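Local coordinates for sulfite reductase [ferredoxin] (Mycobacterium tuberculosis, PDB 1ZJ8), which reduces sulfite to sulfide with electrons from ferredoxin, using one siroheme and one [4Fe-4S] cluster per subunit, at residues E187-V192 / V345-N350; S500-Q505 / V527-L532; M107-D112 / V144-I149. All blocks are in the same frame, centred on the assembly; numbering follows the deposited sequence.

Contact 3 is buried near the middle of the chain and supplies part of the siroheme pocket, whereas contacts 1 and 2 are partly buried and have their centres about 24 Å from the centre of the chain. Contacts 2 and 3 each pair neighbouring antiparallel strands, in two different sheets; contact 1 instead brings a loop against the end of an edge strand. The chemistry follows the place. Contact 1 relies on a glutamate bonded to backbone N-H groups and on aliphatic side chains near solvent, contact 2 on backbone bonds with a phenylalanine beside them, and contact 3 on polar groups facing the cofactor and an apolar layer behind. None of the three touches another.

Contact 1 (E187-V192 / V345-N350)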
loop_
_atom_site.group_PDB
_atom_site.type_symbol
_atom_site.label_atom_id
_atom_site.label_comp_id
_atom_site.label_asym_id
_atom_site.label_seq_id
_atom_site.Cartn_x
_atom_site.Cartn_y
_atom_site.Cartn_z
ATOM N N GLU A 187 -9.089 18.110 8.256
ATOM C CA GLU A 187 -9.837 18.085 9.515
ATOM C C GLU A 187 -9.027 17.758 10.778
ATOM O O GLU A 187 -9.529 17.983 11.896
ATOM C CB GLU A 187 -11.032 17.139 9.406
ATOM C CG GLU A 187 -11.997 17.473 8.241
ATOM C CD GLU A 187 -12.718 18.824 8.386
ATOM O OE1 GLU A 187 -12.641 19.420 9.491
ATOM O OE2 GLU A 187 -13.380 19.263 7.406
ATOM N N SER A 188 -7.794 17.262 10.626
ATOM C CA SER A 188 -6.966 16.942 11.786
ATOM C C SER A 188 -6.611 18.185 12.570
ATOM O O SER A 188 -6.268 19.218 11.996
ATOM C CB SER A 188 -5.679 16.194 11.393
ATOM O OG SER A 188 -4.886 15.863 12.535
ATOM N N LEU A 189 -6.690 18.070 13.890
ATOM C CA LEU A 189 -6.241 19.133 14.773
ATOM C C LEU A 189 -4.712 19.306 14.728
ATOM O O LEU A 189 -4.192 20.354 15.125
ATOM C CB LEU A 189 -6.679 18.876 16.222
ATOM C CG LEU A 189 -8.180 18.982 16.533
ATOM C CD1 LEU A 189 -8.452 18.668 17.984
ATOM C CD2 LEU A 189 -8.739 20.362 16.175
ATOM N N ASP A 190 -3.992 18.308 14.225
ATOM C CA ASP A 190 -2.534 18.339 14.266
ATOM C C ASP A 190 -1.846 18.414 12.907
ATOM O O ASP A 190 -0.634 18.360 12.826
ATOM C CB ASP A 190 -2.065 17.111 15.030
ATOM C CG ASP A 190 -2.828 16.930 16.332
ATOM O OD1 ASP A 190 -3.411 17.930 16.807
ATOM O OD2 ASP A 190 -2.873 15.806 16.879
ATOM N N GLU A 191 -2.605 18.560 11.836
ATOM C CA GLU A 191 -1.994 18.636 10.518
ATOM C C GLU A 191 -1.298 19.992 10.363
ATOM O O GLU A 191 -1.852 21.032 10.716
ATOM C CB GLU A 191 -3.030 18.387 9.395
ATOM C CG GLU A 191 -4.360 19.160 9.542
ATOM C CD GLU A 191 -5.207 19.194 8.270
ATOM O OE1 GLU A 191 -5.574 18.097 7.769
ATOM O OE2 GLU A 191 -5.522 20.321 7.782
ATOM N N VAL A 192 -0.069 19.972 9.853
ATOM C CA VAL A 192 0.638 21.216 9.531
ATOM C C VAL A 192 -0.143 22.024 8.498
ATOM O O VAL A 192 -0.226 23.245 8.612
ATOM C CB VAL A 192 2.085 20.966 8.997
ATOM C CG1 VAL A 192 2.744 22.301 8.566
ATOM C CG2 VAL A 192 2.965 20.218 10.048
ATOM N N VAL A 345 -11.943 7.224 17.849
ATOM C CA VAL A 345 -12.690 8.477 17.671
ATOM C C VAL A 345 -11.771 9.648 17.922
ATOM O O VAL A 345 -10.996 9.621 18.877
ATOM C CB VAL A 345 -13.890 8.590 18.640
ATOM C CG1 VAL A 345 -14.720 9.808 18.299
ATOM C CG2 VAL A 345 -14.749 7.359 18.596
ATOM N N GLN A 346 -11.850 10.671 17.071
ATOM C CA GLN A 346 -11.101 11.919 17.299
ATOM C C GLN A 346 -11.897 13.158 16.901
ATOM O O GLN A 346 -12.783 13.085 16.063
ATOM C CB GLN A 346 -9.723 11.896 16.625
ATOM C CG GLN A 346 -9.730 11.936 15.131
ATOM C CD GLN A 346 -8.337 12.072 14.569
ATOM O OE1 GLN A 346 -7.748 13.156 14.623
ATOM N NE2 GLN A 346 -7.796 10.980 14.016
ATOM N N ARG A 347 -11.563 14.282 17.534
ATOM C CA ARG A 347 -12.226 15.548 17.311
ATOM C C ARG A 347 -11.602 16.256 16.100
ATOM O O ARG A 347 -10.387 16.185 15.858
ATOM C CB ARG A 347 -12.116 16.423 18.563
ATOM C CG ARG A 347 -12.827 17.776 18.494
ATOM C CD ARG A 347 -14.353 17.672 18.429
ATOM N NE ARG A 347 -14.896 17.081 19.653
ATOM C CZ ARG A 347 -16.154 16.661 19.824
ATOM N NH1 ARG A 347 -17.063 16.774 18.862
ATOM N NH2 ARG A 347 -16.512 16.122 20.980
ATOM N N LEU A 348 -12.461 16.961 15.364
ATOM C CA LEU A 348 -12.101 17.570 14.099
ATOM C C LEU A 348 -12.232 19.085 14.131
ATOM O O LEU A 348 -13.002 19.631 14.932
ATOM C CB LEU A 348 -13.002 16.984 13.027
ATOM C CG LEU A 348 -12.860 15.469 12.933
ATOM C CD1 LEU A 348 -13.710 14.952 11.783
ATOM C CD2 LEU A 348 -11.417 15.086 12.738
ATOM N N LYS A 349 -11.465 19.746 13.255
ATOM C CA LYS A 349 -11.583 21.184 13.049
ATOM C C LYS A 349 -13.034 21.592 12.779
ATOM O O LYS A 349 -13.407 22.681 13.157
ATOM C CB LYS A 349 -10.675 21.637 11.904
ATOM C CG LYS A 349 -9.168 21.614 12.202
ATOM C CD LYS A 349 -8.301 21.604 10.889
ATOM C CE LYS A 349 -8.362 22.948 10.083
ATOM N NZ LYS A 349 -9.699 23.251 9.462
ATOM N N ASN A 350 -13.820 20.740 12.099
ATOM C CA ASN A 350 -15.287 20.891 11.956
ATOM C C ASN A 350 -15.981 21.189 13.281
ATOM O O ASN A 350 -17.033 21.827 13.333
ATOM C CB ASN A 350 -15.931 19.570 11.476
ATOM C CG ASN A 350 -15.860 19.377 9.994
ATOM O OD1 ASN A 350 -15.756 20.340 9.230
ATOM N ND2 ASN A 350 -15.929 18.124 9.562
HETATM O O HOH W 1 -4.823 13.340 13.454
#
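Glu187 lies against Leu348-Asn350, from its CB to its carboxylate. Its CB packs on Leu348 CD2 (3.9 Å); CG, set anti to the carbonyl carbon (chi1 -56°), passes toward Asn350, and the bend at chi2 then lays the carboxylate across the amide of that residue, the two planes 40° apart. OE1 accepts a moderately bent hydrogen bond from Asn350 N (3.2 Å), whereas OE2 is engaged elsewhere, in a salt bridge with Arg383. Behind this, the main chain of the glutamate is held by a straighter bond, Lys349 N to Glu187 O (3.0 Å, 170° at the hydrogen). The Lys349 chain runs along the backbone of 187-192, its CD 3.3 Å from Ser188 O, and slides past Leu189, which runs the opposite way and places CG 3.6 Å from Arg347 O. On the other flank a water joins Ser188 OG (2.7 Å) to Gln346 OE1, to which it donates; the same OG accepts from Asp190 N (3.1 Å), an ST turn. The contact thus fastens the loop between strand 176-181 and helix 196-206 to edge strand 344-347 of a five-stranded antiparallel sheet, joining the first 4Fe-4S domain to the second ferredoxin-like half domain.

Contact 2 (S500-Q505 / V527-L532); sequences SVEGFQ and VTSDEL
The ring of Phe504 meets 527-532 chiefly along its edge: Ser529 CA lies in the ring plane and Ser529 CB close to it, 3.8 Å from Phe504 CE1, with Val527 O near the plane beside CD1. Leu532 comes in obliquely, its side chain crossing the phenylalanine at about a right angle and bringing CD2 to 3.6 Å from Phe504 CD1. The two segments belong to a beta hairpin, strands 500-508 and 520-528, at one margin of the mixed sheet of the second nitrite and sulfite reductase 4Fe-4S domain; the Phe504 side chain is about 9 Å from the bound cluster. Phe488 of strand 486-494 also touches both Phe504 and Leu532, so this apolar group is continued by the next strand, and Leu448 of helix 442-455 adds to it beside Leu532.

Phe504 and Val527 form an antiparallel hydrogen-bonded pair. Val527 N donates to Phe504 O (2.9 Å) in the carbonyl plane, while the return bond, Phe504 N to Val527 O, is more bent, at 140°. In the adjoining non-hydrogen-bonded pair Gly503 faces Thr528, CA to CA 3.9 Å, with no side chain on the glycine between them. Beyond it the pairing fades to a weak bond from Ser529 N to Glu502 O. Glu502 OE2 comes to 3.5 Å from Ser529 OG, but its hydrogen bond is from Glu440 N. Where the strand gives way to the turn, the chain curls back and Glu531 N donates to Thr528 O at 2.7 Å.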
loop_
_atom_site.group_PDB
_atom_site.type_symbol
_atom_site.label_atom_id
_atom_site.label_comp_id
_atom_site.label_asym_id
_atom_site.label_seq_id
_atom_site.Cartn_x
_atom_site.Cartn_y
_atom_site.Cartn_z
ATOM N N SER A 500 7.845 -30.734 1.795
ATOM C CA SER A 500 8.194 -29.310 1.766
ATOM C C SER A 500 6.901 -28.485 1.891
ATOM O O SER A 500 5.986 -28.626 1.070
ATOM C CB SER A 500 8.977 -28.935 0.505
ATOM O OG SER A 500 9.880 -27.868 0.776
ATOM N N VAL A 501 6.838 -27.637 2.921
ATOM C CA VAL A 501 5.582 -26.990 3.350
ATOM C C VAL A 501 5.628 -25.466 3.238
ATOM O O VAL A 501 6.710 -24.878 3.142
ATOM C CB VAL A 501 5.243 -27.354 4.840
ATOM C CG1 VAL A 501 3.797 -26.943 5.206
ATOM C CG2 VAL A 501 5.464 -28.845 5.106
ATOM N N GLU A 502 4.446 -24.842 3.243
ATOM C CA GLU A 502 4.320 -23.392 3.382
ATOM C C GLU A 502 4.628 -22.921 4.809
ATOM O O GLU A 502 4.095 -23.454 5.783
ATOM C CB GLU A 502 2.953 -22.886 2.857
ATOM C CG GLU A 502 1.708 -22.995 3.779
ATOM C CD GLU A 502 0.544 -22.091 3.309
ATOM O OE1 GLU A 502 -0.013 -22.317 2.212
ATOM O OE2 GLU A 502 0.191 -21.137 4.035
ATOM N N GLY A 503 5.524 -21.938 4.905
ATOM C CA GLY A 503 5.981 -21.370 6.174
ATOM C C GLY A 503 6.582 -19.984 5.959
ATOM O O GLY A 503 6.491 -19.417 4.871
ATOM N N PHE A 504 7.200 -19.430 6.998
ATOM C CA PHE A 504 7.589 -18.022 6.998
ATOM C C PHE A 504 8.989 -17.815 7.585
ATOM O O PHE A 504 9.384 -18.481 8.545
ATOM C CB PHE A 504 6.545 -17.189 7.780
ATOM C CG PHE A 504 5.151 -17.246 7.190
ATOM C CD1 PHE A 504 4.250 -18.239 7.573
ATOM C CD2 PHE A 504 4.751 -16.331 6.235
ATOM C CE1 PHE A 504 2.981 -18.314 7.019
ATOM C CE2 PHE A 504 3.486 -16.407 5.685
ATOM C CZ PHE A 504 2.602 -17.406 6.081
ATOM N N GLN A 505 9.730 -16.899 6.964
ATOM C CA GLN A 505 10.963 -16.351 7.518
ATOM C C GLN A 505 10.549 -15.131 8.336
ATOM O O GLN A 505 9.609 -14.432 7.967
ATOM C CB GLN A 505 11.923 -15.951 6.372
ATOM C CG GLN A 505 13.377 -15.537 6.783
ATOM C CD GLN A 505 14.312 -15.219 5.558
ATOM O OE1 GLN A 505 14.677 -14.062 5.312
ATOM N NE2 GLN A 505 14.685 -16.259 4.805
ATOM N N VAL A 527 9.234 -20.701 10.393
ATOM C CA VAL A 527 7.990 -20.867 11.159
ATOM C C VAL A 527 6.910 -21.348 10.199
ATOM O O VAL A 527 6.594 -20.664 9.221
ATOM C CB VAL A 527 7.527 -19.550 11.847
ATOM C CG1 VAL A 527 6.163 -19.742 12.510
ATOM C CG2 VAL A 527 8.548 -19.084 12.878
ATOM N N THR A 528 6.362 -22.528 10.460
ATOM C CA THR A 528 5.324 -23.061 9.599
ATOM C C THR A 528 4.030 -22.312 9.819
ATOM O O THR A 528 3.764 -21.810 10.912
ATOM C CB THR A 528 5.077 -24.525 9.879
ATOM O OG1 THR A 528 5.200 -24.753 11.288
ATOM C CG2 THR A 528 6.082 -25.385 9.121
ATOM N N SER A 529 3.218 -22.258 8.773
ATOM C CA SER A 529 1.952 -21.548 8.827
ATOM C C SER A 529 1.027 -22.025 9.959
ATOM O O SER A 529 0.169 -21.287 10.400
ATOM C CB SER A 529 1.235 -21.662 7.496
ATOM O OG SER A 529 0.017 -20.961 7.545
ATOM N N ASP A 530 1.185 -23.257 10.424
ATOM C CA ASP A 530 0.409 -23.729 11.569
ATOM C C ASP A 530 0.948 -23.146 12.878
ATOM O O ASP A 530 0.205 -22.950 13.832
ATOM C CB ASP A 530 0.446 -25.260 11.659
ATOM C CG ASP A 530 -0.031 -25.945 10.379
ATOM O OD1 ASP A 530 -1.212 -25.765 9.981
ATOM O OD2 ASP A 530 0.792 -26.669 9.777
ATOM N N GLU A 531 2.246 -22.881 12.927
ATOM C CA GLU A 531 2.893 -22.420 14.161
ATOM C C GLU A 531 2.818 -20.917 14.436
ATOM O O GLU A 531 3.322 -20.483 15.470
ATOM C CB GLU A 531 4.382 -22.795 14.140
ATOM C CG GLU A 531 4.702 -24.288 14.102
ATOM C CD GLU A 531 6.191 -24.570 13.782
ATOM O OE1 GLU A 531 6.797 -23.794 12.993
ATOM O OE2 GLU A 531 6.743 -25.575 14.309
ATOM N N LEU A 532 2.242 -20.119 13.536
ATOM C CA LEU A 532 2.323 -18.659 13.667
ATOM C C LEU A 532 1.813 -18.174 15.017
ATOM O O LEU A 532 2.451 -17.341 15.652
ATOM C CB LEU A 532 1.542 -17.954 12.557
ATOM C CG LEU A 532 2.032 -17.990 11.105
ATOM C CD1 LEU A 532 1.066 -17.262 10.219
ATOM C CD2 LEU A 532 3.379 -17.343 10.996
#

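Contact 3 (M107-D112 / V144-I149); sequences MRVRCD and VQYHWI. With SRM (siroheme), chain E.
Arg108 and Gln145 form part of the siroheme pocket, projecting side by side from neighbouring strands 104-109 and 144-149 of the first ferredoxin-like half domain, in a five-stranded antiparallel sheet. Guanidinium and amide are nearly coplanar, 14° apart, and Arg108 grips one oxygen side-on: NE lies 2.9 Å and NH2 3.1 Å from Gln145 OE1. The NE bond uses an oxygen lone pair; the NH2 bond arrives almost along the C=O axis. This double hold fixes the amide so that its NE2 turns to the cofactor, where it makes a weak hydrogen bond to siroheme O1A. The same siroheme carboxylate takes a nearly straight bond (170°) from His147 NE2 to O2A, with O2A at the edge of the imidazole, near its plane, and Phe433 stacks on that ring. A second siroheme carboxylate lies over one face of the guanidinium, offset toward its rim; Arg108 NH1 lies 3.0 Å from siroheme O2B, while its hydrogen bond goes to Ala171 O.

On the opposite face of the sheet the chemistry turns apolar, with helices 118-131 and 154-162 packed there. Val109 CB meets Val144 CG2 at 3.7 Å, and Val109 CG2 touches Tyr146, whose OH is bonded to Leu124 O. Between the strands Tyr146 N gives Met107 O a straight bond. Met107 runs extended from the backbone until chi3 (73°) turns its methyl aside, over toward Tyr146 and Ile149, setting CE 3.5 Å from Tyr146 CD2 and 3.6 Å from Ile149 CD1.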
loop_
_atom_site.group_PDB
_atom_site.type_symbol
_atom_site.label_atom_id
_atom_site.label_comp_id
_atom_site.label_asym_id
_atom_site.label_seq_id
_atom_site.Cartn_x
_atom_site.Cartn_y
_atom_site.Cartn_z
ATOM N N MET A 107 -9.285 -6.594 -10.021
ATOM C CA MET A 107 -9.424 -5.222 -10.506
ATOM C C MET A 107 -9.255 -4.217 -9.358
ATOM O O MET A 107 -9.871 -4.362 -8.302
ATOM C CB MET A 107 -10.754 -5.025 -11.210
ATOM C CG MET A 107 -10.843 -3.673 -11.913
ATOM S SD MET A 107 -12.382 -3.446 -12.861
ATOM C CE MET A 107 -13.566 -3.211 -11.556
ATOM N N ARG A 108 -8.423 -3.202 -9.591
ATOM C CA ARG A 108 -7.958 -2.278 -8.555
ATOM C C ARG A 108 -8.502 -0.887 -8.823
ATOM O O ARG A 108 -8.217 -0.292 -9.861
ATOM C CB ARG A 108 -6.417 -2.232 -8.559
ATOM C CG ARG A 108 -5.767 -1.309 -7.508
ATOM C CD ARG A 108 -4.226 -1.322 -7.587
ATOM N NE ARG A 108 -3.658 -2.604 -7.164
ATOM C CZ ARG A 108 -2.354 -2.883 -7.120
ATOM N NH1 ARG A 108 -1.434 -1.989 -7.467
ATOM N NH2 ARG A 108 -1.945 -4.067 -6.714
ATOM N N VAL A 109 -9.273 -0.363 -7.878
ATOM C CA VAL A 109 -9.840 0.959 -8.034
ATOM C C VAL A 109 -8.901 1.992 -7.441
ATOM O O VAL A 109 -8.485 1.869 -6.290
ATOM C CB VAL A 109 -11.211 1.078 -7.357
ATOM C CG1 VAL A 109 -11.830 2.435 -7.655
ATOM C CG2 VAL A 109 -12.142 -0.053 -7.829
ATOM N N ARG A 110 -8.576 3.009 -8.241
ATOM C CA ARG A 110 -7.673 4.084 -7.840
ATOM C C ARG A 110 -8.382 5.107 -6.943
ATOM O O ARG A 110 -9.369 5.727 -7.372
ATOM C CB ARG A 110 -7.167 4.773 -9.097
ATOM C CG ARG A 110 -6.014 5.688 -8.870
ATOM C CD ARG A 110 -5.827 6.677 -10.002
ATOM N NE ARG A 110 -4.696 7.527 -9.667
ATOM C CZ ARG A 110 -3.432 7.240 -9.948
ATOM N NH1 ARG A 110 -3.113 6.161 -10.652
ATOM N NH2 ARG A 110 -2.468 8.060 -9.554
ATOM N N CYS A 111 -7.888 5.278 -5.715
ATOM C CA CYS A 111 -8.481 6.197 -4.753
ATOM C C CYS A 111 -7.456 7.157 -4.152
ATOM O O CYS A 111 -7.160 7.102 -2.946
ATOM C CB CYS A 111 -9.114 5.412 -3.615
ATOM S SG CYS A 111 -10.350 4.244 -4.127
ATOM N N ASP A 112 -6.941 8.061 -4.974
ATOM C CA ASP A 112 -5.919 8.991 -4.514
ATOM C C ASP A 112 -6.414 9.682 -3.259
ATOM O O ASP A 112 -7.570 10.116 -3.191
ATOM C CB ASP A 112 -5.534 9.974 -5.619
ATOM C CG ASP A 112 -5.019 9.246 -6.861
ATOM O OD1 ASP A 112 -3.793 9.221 -7.063
ATOM O OD2 ASP A 112 -5.835 8.632 -7.596
ATOM N N VAL A 144 -9.418 -0.076 -3.049
ATOM C CA VAL A 144 -10.105 -1.349 -2.950
ATOM C C VAL A 144 -9.728 -2.176 -4.139
ATOM O O VAL A 144 -9.467 -1.640 -5.213
ATOM C CB VAL A 144 -11.624 -1.247 -2.971
ATOM C CG1 VAL A 144 -12.123 -0.787 -1.639
ATOM C CG2 VAL A 144 -12.083 -0.328 -4.067
ATOM N N GLN A 145 -9.715 -3.485 -3.929
ATOM C CA GLN A 145 -9.478 -4.439 -4.981
ATOM C C GLN A 145 -10.594 -5.442 -5.027
ATOM O O GLN A 145 -11.046 -5.934 -3.970
ATOM C CB GLN A 145 -8.184 -5.188 -4.728
ATOM C CG GLN A 145 -6.965 -4.350 -4.888
ATOM C CD GLN A 145 -5.720 -5.188 -4.971
ATOM O OE1 GLN A 145 -4.705 -4.728 -5.448
ATOM N NE2 GLN A 145 -5.792 -6.433 -4.512
ATOM N N TYR A 146 -11.020 -5.746 -6.252
ATOM C CA TYR A 146 -12.061 -6.742 -6.521
ATOM C C TYR A 146 -11.376 -8.003 -7.018
ATOM O O TYR A 146 -10.262 -7.918 -7.513
ATOM C CB TYR A 146 -12.976 -6.235 -7.625
ATOM C CG TYR A 146 -13.794 -4.986 -7.332
ATOM C CD1 TYR A 146 -14.757 -4.977 -6.332
ATOM C CD2 TYR A 146 -13.648 -3.833 -8.106
ATOM C CE1 TYR A 146 -15.555 -3.839 -6.091
ATOM C CE2 TYR A 146 -14.438 -2.679 -7.880
ATOM C CZ TYR A 146 -15.397 -2.693 -6.866
ATOM O OH TYR A 146 -16.199 -1.584 -6.602
ATOM N N HIS A 147 -12.006 -9.166 -6.875
ATOM C CA HIS A 147 -11.503 -10.399 -7.519
ATOM C C HIS A 147 -12.645 -11.148 -8.217
ATOM O O HIS A 147 -13.803 -10.717 -8.149
ATOM C CB HIS A 147 -10.811 -11.298 -6.502
ATOM C CG HIS A 147 -9.425 -10.868 -6.156
ATOM N ND1 HIS A 147 -9.102 -10.299 -4.946
ATOM C CD2 HIS A 147 -8.269 -10.945 -6.853
ATOM C CE1 HIS A 147 -7.807 -10.042 -4.910
ATOM N NE2 HIS A 147 -7.277 -10.421 -6.058
ATOM N N TRP A 148 -12.330 -12.252 -8.897
ATOM C CA TRP A 148 -13.345 -12.989 -9.653
ATOM C C TRP A 148 -14.001 -12.117 -10.740
ATOM O O TRP A 148 -15.190 -12.285 -11.040
ATOM C CB TRP A 148 -14.455 -13.556 -8.721
ATOM C CG TRP A 148 -13.942 -14.524 -7.692
ATOM C CD1 TRP A 148 -13.755 -14.298 -6.350
ATOM C CD2 TRP A 148 -13.522 -15.865 -7.933
ATOM N NE1 TRP A 148 -13.239 -15.426 -5.745
ATOM C CE2 TRP A 148 -13.093 -16.402 -6.695
ATOM C CE3 TRP A 148 -13.466 -16.670 -9.078
ATOM C CZ2 TRP A 148 -12.619 -17.708 -6.575
ATOM C CZ3 TRP A 148 -12.996 -17.959 -8.960
ATOM C CH2 TRP A 148 -12.576 -18.468 -7.718
ATOM N N ILE A 149 -13.247 -11.193 -11.328
ATOM C CA ILE A 149 -13.826 -10.332 -12.349
ATOM C C ILE A 149 -13.569 -10.910 -13.743
ATOM O O ILE A 149 -12.488 -11.444 -14.022
ATOM C CB ILE A 149 -13.380 -8.855 -12.173
ATOM C CG1 ILE A 149 -14.489 -8.106 -11.431
ATOM C CG2 ILE A 149 -13.093 -8.162 -13.512
ATOM C CD1 ILE A 149 -14.144 -6.729 -11.062
HETATM FE FE SRM E . 2.083 -4.864 -4.397
HETATM C CHA SRM E . 2.885 -6.983 -6.953
HETATM C CHB SRM E . -0.613 -6.730 -3.716
HETATM C CHC SRM E . 1.299 -2.815 -1.993
HETATM C CHD SRM E . 5.435 -4.495 -3.646
HETATM N NA SRM E . 1.190 -6.408 -5.300
HETATM C C1A SRM E . 1.587 -7.072 -6.408
HETATM C C2A SRM E . 0.518 -7.926 -7.017
HETATM C CMA SRM E . -0.133 -7.186 -8.145
HETATM C CDA SRM E . 1.010 -9.298 -7.387
HETATM C CEA SRM E . 1.285 -9.626 -8.820
HETATM O O3A SRM E . 2.165 -8.996 -9.414
HETATM O O4A SRM E . 0.641 -10.508 -9.408
HETATM C C3A SRM E . -0.406 -8.065 -5.856
HETATM C CAA SRM E . -1.855 -8.034 -6.209
HETATM C CBA SRM E . -2.186 -9.485 -6.440
HETATM C CCA SRM E . -3.603 -9.774 -6.063
HETATM O O1A SRM E . -4.075 -9.245 -5.034
HETATM O O2A SRM E . -4.278 -10.525 -6.809
HETATM C C4A SRM E . 0.058 -7.007 -4.913
HETATM N NB SRM E . 0.529 -4.723 -3.202
HETATM C C1B SRM E . -0.533 -5.515 -3.041
HETATM C C2B SRM E . -1.595 -4.980 -2.121
HETATM C CMB SRM E . -3.002 -5.239 -2.579
HETATM C CDB SRM E . -1.406 -5.641 -0.796
HETATM C CEB SRM E . -2.346 -5.295 0.302
HETATM O O3B SRM E . -3.168 -6.115 0.766
HETATM O O4B SRM E . -2.286 -4.145 0.738
HETATM C C3B SRM E . -1.172 -3.528 -2.079
HETATM C CAB SRM E . -1.798 -2.750 -3.207
HETATM C CBB SRM E . -1.908 -1.290 -2.889
HETATM C CCB SRM E . -2.316 -0.521 -4.112
HETATM O O1B SRM E . -3.471 -0.127 -4.252
HETATM O O2B SRM E . -1.502 -0.240 -4.986
HETATM C C4B SRM E . 0.283 -3.664 -2.435
HETATM N NC SRM E . 3.124 -3.973 -3.034
HETATM C C1C SRM E . 2.654 -3.005 -2.221
HETATM C C2C SRM E . 3.612 -2.489 -1.359
HETATM C CDC SRM E . 3.443 -1.618 -0.159
HETATM C CEC SRM E . 3.395 -0.145 -0.278
HETATM O O3C SRM E . 3.310 0.391 -1.406
HETATM O O4C SRM E . 3.458 0.482 0.790
HETATM C C3C SRM E . 4.770 -3.032 -1.829
HETATM C CAC SRM E . 6.057 -2.688 -1.153
HETATM C CBC SRM E . 6.641 -1.298 -1.283
HETATM C CCC SRM E . 7.345 -1.187 -2.624
HETATM O O1C SRM E . 6.681 -1.151 -3.695
HETATM O O2C SRM E . 8.602 -1.159 -2.603
HETATM C C4C SRM E . 4.465 -3.865 -2.874
HETATM N ND SRM E . 3.807 -5.319 -5.356
HETATM C C1D SRM E . 5.009 -5.233 -4.764
HETATM C C2D SRM E . 5.914 -6.066 -5.449
HETATM C CAD SRM E . 7.405 -5.783 -5.507
HETATM C CBD SRM E . 7.937 -4.972 -6.647
HETATM C CCD SRM E . 9.367 -4.523 -6.739
HETATM O O1D SRM E . 9.576 -3.290 -6.685
HETATM O O2D SRM E . 10.308 -5.352 -6.860
HETATM C C3D SRM E . 5.203 -6.656 -6.479
HETATM C CDD SRM E . 5.810 -7.254 -7.719
HETATM C CED SRM E . 6.330 -6.417 -8.868
HETATM O O3D SRM E . 6.071 -5.216 -8.955
HETATM O O4D SRM E . 7.034 -6.917 -9.757
HETATM C C4D SRM E . 3.902 -6.184 -6.412
#